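Local coordinates for protein serpin B3 (Homo sapiens, PDB 4ZK3) that probably inhibits proteases as a serpin and, as Pso p27, probably in a cleaved form, assembles into large aggregates linked to psoriasis, at residues E6-R20 with Q255-M267. Residues are numbered along the deposited sequence; the frame is centred on the assembly and turned at random.
Sequences EANTKFMFDLFQQFR and QKLEEKLTAEKLM
Phe13 drives its ring into the turn where helix 254-260 gives way to helix 263-269. Its chi1 of -76° sets CG anti to the carbonyl carbon and beside the backbone N, which turns the ring toward segment 255-267. There one face lies against the backbone at Thr262, with Phe13 CE2 3.7 Å from Thr262 C, while Met12 CE sits over the opposite face. At the ring's edge Phe13 CZ meets Leu266 CD2 at 3.5 Å, and Leu261 CD1 comes in across it, 3.8 Å from Phe13 CE1. Thr262 is the N-cap of helix 263-269, its OG1 accepting from Lys265 N (3.0 Å). In serpin terms this joins the N-terminal helix, hA, to the short helical pair that follows strand 241-248; Tyr384 of strand 380-387 touches Met12 and Leu261. Towards the C-terminal end of helix 4-19, Glu258 rises between Phe16 and Arg20. Its CB lies over the centre of the Arg20 guanidinium, and Glu258 OE1 stands 3.4 Å from Arg20 NH2, well out of the guanidinium plane, a salt bridge of charge alone. Glu258 OE2 approaches the edge of the Phe16 ring in plane, 3.4 Å from Phe16 CZ, but its salt bridge is to Arg386, so this buried carboxylate probably keeps its charge. At the far end the extended Met267 brings CE within 3.4 Å of Glu6 CG and meets Thr9 tip to tip.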
ATOM      1  N   GLU A   6       8.093 -10.825   5.381  1.00 36.84           N
ATOM      2  CA  GLU A   6       6.982 -11.526   5.948  1.00 38.00           C
ATOM      3  C   GLU A   6       6.126 -10.695   6.918  1.00 36.04           C
ATOM      4  O   GLU A   6       4.895 -10.749   6.865  1.00 33.33           O
ATOM      5  CB  GLU A   6       7.491 -12.826   6.599  1.00 46.81           C
ATOM      6  CG  GLU A   6       7.946 -13.845   5.530  1.00 53.99           C
ATOM      7  CD  GLU A   6       9.120 -14.756   5.918  1.00 58.64           C
ATOM      8  OE1 GLU A   6       9.103 -15.314   7.050  1.00 59.91           O
ATOM      9  OE2 GLU A   6      10.035 -14.928   5.064  1.00 55.50           O
ATOM     10  N   ALA A   7       6.775  -9.946   7.816  1.00 32.27           N
ATOM     11  CA  ALA A   7       6.071  -9.096   8.750  1.00 30.35           C
ATOM     12  C   ALA A   7       5.130  -8.144   7.965  1.00 26.98           C
ATOM     13  O   ALA A   7       3.950  -8.102   8.237  1.00 24.72           O
ATOM     14  CB  ALA A   7       7.061  -8.318   9.600  1.00 30.70           C
ATOM     15  N   ASN A   8       5.690  -7.439   6.972  1.00 25.96           N
ATOM     16  CA  ASN A   8       4.944  -6.456   6.163  1.00 25.75           C
ATOM     17  C   ASN A   8       3.724  -7.081   5.457  1.00 24.29           C
ATOM     18  O   ASN A   8       2.626  -6.489   5.439  1.00 23.04           O
ATOM     19  CB  ASN A   8       5.918  -5.776   5.184  1.00 26.90           C
ATOM     20  CG  ASN A   8       7.124  -5.054   5.912  1.00 28.17           C
ATOM     21  OD1 ASN A   8       7.033  -4.646   7.093  1.00 27.11           O
ATOM     22  ND2 ASN A   8       8.236  -4.891   5.194  1.00 28.86           N
ATOM     23  N   THR A   9       3.925  -8.278   4.896  1.00 23.17           N
ATOM     24  CA  THR A   9       2.850  -9.044   4.270  1.00 25.03           C
ATOM     25  C   THR A   9       1.771  -9.481   5.260  1.00 25.18           C
ATOM     26  O   THR A   9       0.577  -9.467   4.941  1.00 23.08           O
ATOM     27  CB  THR A   9       3.418 -10.240   3.488  1.00 26.24           C
ATOM     28  OG1 THR A   9       4.272  -9.758   2.444  1.00 25.69           O
ATOM     29  CG2 THR A   9       2.286 -11.037   2.819  1.00 24.93           C
ATOM     30  N   LYS A  10       2.155  -9.820   6.481  1.00 24.80           N
ATOM     31  CA  LYS A  10       1.138 -10.163   7.504  1.00 24.89           C
ATOM     32  C   LYS A  10       0.277  -8.991   7.908  1.00 24.20           C
ATOM     33  O   LYS A  10      -0.961  -9.090   8.004  1.00 23.64           O
ATOM     34  CB  LYS A  10       1.828 -10.742   8.748  1.00 28.70           C
ATOM     35  CG  LYS A  10       2.536 -12.087   8.500  1.00 34.36           C
ATOM     36  CD  LYS A  10       3.309 -12.538   9.735  1.00 39.68           C
ATOM     37  CE  LYS A  10       3.995 -13.867   9.522  1.00 45.83           C
ATOM     38  NZ  LYS A  10       2.985 -14.965   9.405  1.00 50.87           N
ATOM     39  N   PHE A  11       0.928  -7.864   8.135  1.00 23.27           N
ATOM     40  CA  PHE A  11       0.231  -6.604   8.396  1.00 23.36           C
ATOM     41  C   PHE A  11      -0.702  -6.258   7.258  1.00 23.11           C
ATOM     42  O   PHE A  11      -1.866  -5.883   7.501  1.00 24.82           O
ATOM     43  CB  PHE A  11       1.272  -5.489   8.635  1.00 23.01           C
ATOM     44  CG  PHE A  11       0.691  -4.150   8.866  1.00 22.80           C
ATOM     45  CD1 PHE A  11      -0.232  -3.934   9.841  1.00 22.85           C
ATOM     46  CD2 PHE A  11       1.143  -3.036   8.109  1.00 24.56           C
ATOM     47  CE1 PHE A  11      -0.747  -2.663  10.091  1.00 24.57           C
ATOM     48  CE2 PHE A  11       0.615  -1.780   8.326  1.00 22.85           C
ATOM     49  CZ  PHE A  11      -0.340  -1.579   9.323  1.00 23.18           C
ATOM     50  N   MET A  12      -0.236  -6.451   6.026  1.00 21.75           N
ATOM     51  CA  MET A  12      -1.083  -6.285   4.824  1.00 21.30           C
ATOM     52  C   MET A  12      -2.386  -7.121   4.898  1.00 24.23           C
ATOM     53  O   MET A  12      -3.475  -6.592   4.663  1.00 23.96           O
ATOM     54  CB  MET A  12      -0.293  -6.617   3.528  1.00 19.70           C
ATOM     55  CG  MET A  12      -1.083  -6.529   2.187  1.00 18.64           C
ATOM     56  SD  MET A  12      -0.113  -7.260   0.877  1.00 21.98           S
ATOM     57  CE  MET A  12      -0.692  -8.953   1.055  1.00 21.39           C
ATOM     58  N   PHE A  13      -2.307  -8.401   5.263  1.00 28.74           N
ATOM     59  CA  PHE A  13      -3.546  -9.186   5.405  1.00 28.18           C
ATOM     60  C   PHE A  13      -4.402  -8.765   6.600  1.00 26.98           C
ATOM     61  O   PHE A  13      -5.660  -8.797   6.509  1.00 27.00           O
ATOM     62  CB  PHE A  13      -3.257 -10.670   5.429  1.00 31.14           C
ATOM     63  CG  PHE A  13      -2.937 -11.217   4.078  1.00 29.65           C
ATOM     64  CD1 PHE A  13      -3.923 -11.272   3.114  1.00 32.56           C
ATOM     65  CD2 PHE A  13      -1.638 -11.612   3.744  1.00 28.29           C
ATOM     66  CE1 PHE A  13      -3.645 -11.768   1.846  1.00 31.54           C
ATOM     67  CE2 PHE A  13      -1.343 -12.095   2.481  1.00 29.00           C
ATOM     68  CZ  PHE A  13      -2.348 -12.172   1.522  1.00 31.35           C
ATOM     69  N   ASP A  14      -3.753  -8.345   7.692  1.00 27.18           N
ATOM     70  CA  ASP A  14      -4.501  -7.908   8.847  1.00 27.92           C
ATOM     71  C   ASP A  14      -5.277  -6.676   8.414  1.00 27.74           C
ATOM     72  O   ASP A  14      -6.435  -6.468   8.843  1.00 25.85           O
ATOM     73  CB  ASP A  14      -3.654  -7.569  10.056  1.00 28.10           C
ATOM     74  CG  ASP A  14      -2.833  -8.741  10.563  1.00 30.80           C
ATOM     75  OD1 ASP A  14      -3.023  -9.906  10.147  1.00 31.54           O
ATOM     76  OD2 ASP A  14      -1.931  -8.451  11.367  1.00 31.54           O
ATOM     77  N   LEU A  15      -4.684  -5.853   7.541  1.00 25.34           N
ATOM     78  CA  LEU A  15      -5.439  -4.678   7.067  1.00 24.09           C
ATOM     79  C   LEU A  15      -6.608  -5.080   6.230  1.00 23.46           C
ATOM     80  O   LEU A  15      -7.701  -4.514   6.376  1.00 24.05           O
ATOM     81  CB  LEU A  15      -4.585  -3.684   6.281  1.00 24.01           C
ATOM     82  CG  LEU A  15      -3.603  -2.879   7.121  1.00 24.17           C
ATOM     83  CD1 LEU A  15      -2.579  -2.192   6.211  1.00 24.14           C
ATOM     84  CD2 LEU A  15      -4.169  -1.870   8.056  1.00 24.24           C
ATOM     85  N   PHE A  16      -6.357  -5.991   5.317  1.00 24.11           N
ATOM     86  CA  PHE A  16      -7.338  -6.394   4.335  1.00 25.45           C
ATOM     87  C   PHE A  16      -8.654  -6.863   4.989  1.00 28.96           C
ATOM     88  O   PHE A  16      -9.728  -6.506   4.532  1.00 29.87           O
ATOM     89  CB  PHE A  16      -6.766  -7.476   3.430  1.00 26.72           C
ATOM     90  CG  PHE A  16      -7.673  -7.841   2.312  1.00 28.04           C
ATOM     91  CD1 PHE A  16      -7.760  -7.059   1.193  1.00 29.50           C
ATOM     92  CD2 PHE A  16      -8.508  -8.940   2.406  1.00 32.16           C
ATOM     93  CE1 PHE A  16      -8.615  -7.378   0.163  1.00 31.07           C
ATOM     94  CE2 PHE A  16      -9.373  -9.277   1.386  1.00 31.99           C
ATOM     95  CZ  PHE A  16      -9.447  -8.477   0.272  1.00 32.32           C
ATOM     96  N   GLN A  17      -8.540  -7.682   6.036  1.00 33.89           N
ATOM     97  CA  GLN A  17      -9.716  -8.208   6.802  1.00 34.02           C
ATOM     98  C   GLN A  17     -10.547  -7.077   7.413  1.00 32.20           C
ATOM     99  O   GLN A  17     -11.746  -7.111   7.366  1.00 33.91           O
ATOM    100  CB  GLN A  17      -9.253  -9.219   7.864  1.00 38.19           C
ATOM    101  CG  GLN A  17      -8.382 -10.382   7.362  1.00 37.54           C
ATOM    102  CD  GLN A  17      -9.065 -11.446   6.474  1.00 45.76           C
ATOM    103  OE1 GLN A  17      -8.729 -12.637   6.555  1.00 60.68           O
ATOM    104  NE2 GLN A  17      -9.974 -11.041   5.623  1.00 45.48           N
ATOM    105  N   GLN A  18      -9.928  -6.012   7.871  1.00 29.21           N
ATOM    106  CA  GLN A  18     -10.679  -4.840   8.304  1.00 30.95           C
ATOM    107  C   GLN A  18     -11.356  -4.111   7.160  1.00 31.13           C
ATOM    108  O   GLN A  18     -12.551  -3.759   7.253  1.00 30.10           O
ATOM    109  CB  GLN A  18      -9.791  -3.875   9.114  1.00 31.35           C
ATOM    110  CG  GLN A  18      -9.216  -4.555  10.365  1.00 34.83           C
ATOM    111  CD  GLN A  18     -10.345  -5.048  11.283  1.00 40.03           C
ATOM    112  OE1 GLN A  18     -11.311  -4.312  11.578  1.00 35.84           O
ATOM    113  NE2 GLN A  18     -10.278  -6.316  11.640  1.00 41.57           N
ATOM    114  N   PHE A  19     -10.618  -3.937   6.061  1.00 31.24           N
ATOM    115  CA  PHE A  19     -11.094  -3.214   4.909  1.00 30.92           C
ATOM    116  C   PHE A  19     -12.306  -3.911   4.275  1.00 31.88           C
ATOM    117  O   PHE A  19     -13.188  -3.239   3.738  1.00 30.26           O
ATOM    118  CB  PHE A  19     -10.006  -3.042   3.846  1.00 28.23           C
ATOM    119  CG  PHE A  19      -8.885  -2.154   4.257  1.00 24.81           C
ATOM    120  CD1 PHE A  19      -9.015  -1.244   5.270  1.00 24.95           C
ATOM    121  CD2 PHE A  19      -7.672  -2.222   3.586  1.00 27.64           C
ATOM    122  CE1 PHE A  19      -7.965  -0.457   5.647  1.00 27.41           C
ATOM    123  CE2 PHE A  19      -6.627  -1.413   3.941  1.00 24.78           C
ATOM    124  CZ  PHE A  19      -6.771  -0.526   4.981  1.00 26.62           C
ATOM    125  N   ARG A  20     -12.343  -5.217   4.373  1.00 31.46           N
ATOM    126  CA  ARG A  20     -13.489  -5.978   3.889  1.00 37.28           C
ATOM    127  C   ARG A  20     -14.844  -5.531   4.450  1.00 42.14           C
ATOM    128  O   ARG A  20     -15.883  -5.788   3.827  1.00 42.50           O
ATOM    129  CB  ARG A  20     -13.348  -7.428   4.255  1.00 36.28           C
ATOM    130  CG  ARG A  20     -12.238  -8.092   3.479  1.00 41.43           C
ATOM    131  CD  ARG A  20     -12.179  -9.552   3.785  1.00 37.82           C
ATOM    132  NE  ARG A  20     -13.334 -10.189   3.181  1.00 41.58           N
ATOM    133  CZ  ARG A  20     -13.705 -11.433   3.404  1.00 44.42           C
ATOM    134  NH1 ARG A  20     -12.980 -12.197   4.184  1.00 48.66           N
ATOM    135  NH2 ARG A  20     -14.783 -11.928   2.812  1.00 48.87           N
ATOM    136  N   GLN A 255     -15.158 -14.906  -2.149  1.00 41.75           N
ATOM    137  CA  GLN A 255     -15.299 -14.911  -0.686  1.00 47.76           C
ATOM    138  C   GLN A 255     -14.508 -16.036  -0.036  1.00 43.51           C
ATOM    139  O   GLN A 255     -13.883 -15.816   0.998  1.00 49.67           O
ATOM    140  CB  GLN A 255     -16.775 -14.948  -0.244  1.00 54.51           C
ATOM    141  CG  GLN A 255     -17.115 -13.938   0.851  1.00 62.47           C
ATOM    142  CD  GLN A 255     -18.137 -14.471   1.849  1.00 65.58           C
ATOM    143  OE1 GLN A 255     -19.234 -13.946   1.957  1.00 68.04           O
ATOM    144  NE2 GLN A 255     -17.771 -15.516   2.586  1.00 65.62           N
ATOM    145  N   LYS A 256     -14.462 -17.207  -0.650  1.00 44.14           N
ATOM    146  CA  LYS A 256     -13.663 -18.292  -0.077  1.00 50.34           C
ATOM    147  C   LYS A 256     -12.171 -17.982  -0.170  1.00 53.23           C
ATOM    148  O   LYS A 256     -11.434 -18.154   0.818  1.00 50.18           O
ATOM    149  CB  LYS A 256     -13.900 -19.638  -0.776  1.00 56.42           C
ATOM    150  CG  LYS A 256     -13.249 -20.830  -0.040  1.00 58.39           C
ATOM    151  CD  LYS A 256     -12.984 -22.020  -0.956  1.00 60.49           C
ATOM    152  CE  LYS A 256     -12.368 -23.195  -0.205  1.00 59.68           C
ATOM    153  NZ  LYS A 256     -12.423 -24.492  -0.953  1.00 52.76           N
ATOM    154  N   LEU A 257     -11.729 -17.555  -1.359  1.00 46.74           N
ATOM    155  CA  LEU A 257     -10.325 -17.229  -1.576  1.00 42.27           C
ATOM    156  C   LEU A 257      -9.879 -16.217  -0.544  1.00 39.48           C
ATOM    157  O   LEU A 257      -8.801 -16.359   0.033  1.00 40.36           O
ATOM    158  CB  LEU A 257     -10.124 -16.694  -2.980  1.00 45.48           C
ATOM    159  CG  LEU A 257      -8.711 -16.386  -3.472  1.00 44.56           C
ATOM    160  CD1 LEU A 257      -7.852 -17.639  -3.437  1.00 46.13           C
ATOM    161  CD2 LEU A 257      -8.775 -15.808  -4.889  1.00 42.93           C
ATOM    162  N   GLU A 258     -10.722 -15.230  -0.259  1.00 34.82           N
ATOM    163  CA  GLU A 258     -10.364 -14.230   0.747  1.00 40.07           C
ATOM    164  C   GLU A 258     -10.188 -14.834   2.151  1.00 43.82           C
ATOM    165  O   GLU A 258      -9.372 -14.353   2.919  1.00 38.79           O
ATOM    166  CB  GLU A 258     -11.350 -13.069   0.772  1.00 39.03           C
ATOM    167  CG  GLU A 258     -11.338 -12.218  -0.500  1.00 39.95           C
ATOM    168  CD  GLU A 258     -12.489 -11.225  -0.539  1.00 45.19           C
ATOM    169  OE1 GLU A 258     -13.657 -11.653  -0.359  1.00 57.74           O
ATOM    170  OE2 GLU A 258     -12.253 -10.031  -0.754  1.00 35.59           O
ATOM    171  N   GLU A 259     -10.961 -15.865   2.476  1.00 46.37           N
ATOM    172  CA  GLU A 259     -10.878 -16.511   3.787  1.00 47.84           C
ATOM    173  C   GLU A 259      -9.607 -17.324   3.914  1.00 44.77           C
ATOM    174  O   GLU A 259      -8.961 -17.343   4.949  1.00 48.57           O
ATOM    175  CB  GLU A 259     -12.113 -17.398   4.018  1.00 53.29           C
ATOM    176  CG  GLU A 259     -13.402 -16.604   4.266  1.00 58.51           C
ATOM    177  CD  GLU A 259     -14.682 -17.434   4.054  1.00 67.15           C
ATOM    178  OE1 GLU A 259     -14.603 -18.646   3.702  1.00 66.05           O
ATOM    179  OE2 GLU A 259     -15.785 -16.862   4.227  1.00 72.94           O
ATOM    180  N   LYS A 260      -9.226 -17.983   2.848  1.00 46.64           N
ATOM    181  CA  LYS A 260      -8.099 -18.887   2.875  1.00 44.98           C
ATOM    182  C   LYS A 260      -6.718 -18.250   2.606  1.00 44.01           C
ATOM    183  O   LYS A 260      -5.682 -18.849   2.901  1.00 44.87           O
ATOM    184  CB  LYS A 260      -8.345 -19.977   1.836  1.00 53.66           C
ATOM    185  CG  LYS A 260      -9.783 -20.480   1.803  1.00 59.03           C
ATOM    186  CD  LYS A 260      -9.881 -21.967   2.084  1.00 67.77           C
ATOM    187  CE  LYS A 260      -9.648 -22.256   3.561  1.00 66.12           C
ATOM    188  NZ  LYS A 260      -9.738 -23.711   3.830  1.00 68.63           N
ATOM    189  N   LEU A 261      -6.680 -17.066   2.012  1.00 35.66           N
ATOM    190  CA  LEU A 261      -5.409 -16.460   1.601  1.00 36.58           C
ATOM    191  C   LEU A 261      -4.827 -15.753   2.810  1.00 36.81           C
ATOM    192  O   LEU A 261      -5.268 -14.654   3.170  1.00 44.05           O
ATOM    193  CB  LEU A 261      -5.649 -15.466   0.468  1.00 36.21           C
ATOM    194  CG  LEU A 261      -4.683 -15.351  -0.693  1.00 39.97           C
ATOM    195  CD1 LEU A 261      -4.653 -13.875  -1.118  1.00 37.13           C
ATOM    196  CD2 LEU A 261      -3.275 -15.880  -0.457  1.00 40.62           C
ATOM    197  N   THR A 262      -3.884 -16.425   3.455  1.00 32.64           N
ATOM    198  CA  THR A 262      -3.036 -15.870   4.521  1.00 31.62           C
ATOM    199  C   THR A 262      -1.658 -15.519   3.933  1.00 29.98           C
ATOM    200  O   THR A 262      -1.365 -15.881   2.783  1.00 30.26           O
ATOM    201  CB  THR A 262      -2.758 -16.988   5.547  1.00 32.55           C
ATOM    202  OG1 THR A 262      -2.031 -18.025   4.865  1.00 26.46           O
ATOM    203  CG2 THR A 262      -4.041 -17.538   6.101  1.00 33.22           C
ATOM    204  N   ALA A 263      -0.798 -14.865   4.723  1.00 31.03           N
ATOM    205  CA  ALA A 263       0.525 -14.499   4.239  1.00 31.86           C
ATOM    206  C   ALA A 263       1.303 -15.764   3.862  1.00 32.29           C
ATOM    207  O   ALA A 263       1.960 -15.840   2.825  1.00 31.28           O
ATOM    208  CB  ALA A 263       1.283 -13.699   5.301  1.00 36.92           C
ATOM    209  N   GLU A 264       1.217 -16.780   4.722  1.00 32.92           N
ATOM    210  CA  GLU A 264       1.921 -18.043   4.518  1.00 35.20           C
ATOM    211  C   GLU A 264       1.489 -18.692   3.200  1.00 32.17           C
ATOM    212  O   GLU A 264       2.315 -19.024   2.389  1.00 37.34           O
ATOM    213  CB  GLU A 264       1.612 -18.922   5.743  1.00 39.91           C
ATOM    214  CG  GLU A 264       2.257 -20.280   5.849  1.00 45.92           C
ATOM    215  CD  GLU A 264       1.817 -20.939   7.158  1.00 46.64           C
ATOM    216  OE1 GLU A 264       0.596 -21.078   7.307  1.00 39.84           O
ATOM    217  OE2 GLU A 264       2.655 -21.234   8.054  1.00 50.08           O
ATOM    218  N   LYS A 265       0.183 -18.758   2.942  1.00 32.01           N
ATOM    219  CA  LYS A 265      -0.357 -19.315   1.701  1.00 35.25           C
ATOM    220  C   LYS A 265       0.012 -18.491   0.460  1.00 36.68           C
ATOM    221  O   LYS A 265       0.387 -19.054  -0.588  1.00 35.49           O
ATOM    222  CB  LYS A 265      -1.897 -19.399   1.762  1.00 41.06           C
ATOM    223  CG  LYS A 265      -2.480 -20.305   2.857  1.00 48.09           C
ATOM    224  CD  LYS A 265      -2.613 -21.730   2.355  1.00 56.65           C
ATOM    225  CE  LYS A 265      -2.246 -22.754   3.429  1.00 66.57           C
ATOM    226  NZ  LYS A 265      -2.133 -24.144   2.892  1.00 66.39           N
ATOM    227  N   LEU A 266      -0.098 -17.159   0.562  1.00 32.38           N
ATOM    228  CA  LEU A 266       0.348 -16.288  -0.537  1.00 32.73           C
ATOM    229  C   LEU A 266       1.774 -16.566  -0.950  1.00 34.25           C
ATOM    230  O   LEU A 266       2.113 -16.654  -2.143  1.00 30.74           O
ATOM    231  CB  LEU A 266       0.262 -14.827  -0.123  1.00 36.12           C
ATOM    232  CG  LEU A 266       0.426 -13.771  -1.244  1.00 38.78           C
ATOM    233  CD1 LEU A 266      -0.617 -14.012  -2.317  1.00 42.22           C
ATOM    234  CD2 LEU A 266       0.258 -12.334  -0.776  1.00 40.05           C
ATOM    235  N   MET A 267       2.632 -16.694   0.054  1.00 35.07           N
ATOM    236  CA  MET A 267       4.044 -16.902  -0.208  1.00 40.06           C
ATOM    237  C   MET A 267       4.281 -18.207  -0.910  1.00 40.79           C
ATOM    238  O   MET A 267       5.107 -18.285  -1.798  1.00 40.21           O
ATOM    239  CB  MET A 267       4.868 -16.780   1.074  1.00 45.47           C
ATOM    240  CG  MET A 267       4.827 -15.346   1.611  1.00 52.73           C
ATOM    241  SD  MET A 267       5.800 -15.052   3.094  1.00 59.44           S
ATOM    242  CE  MET A 267       4.920 -13.689   3.885  1.00 48.89           C
TER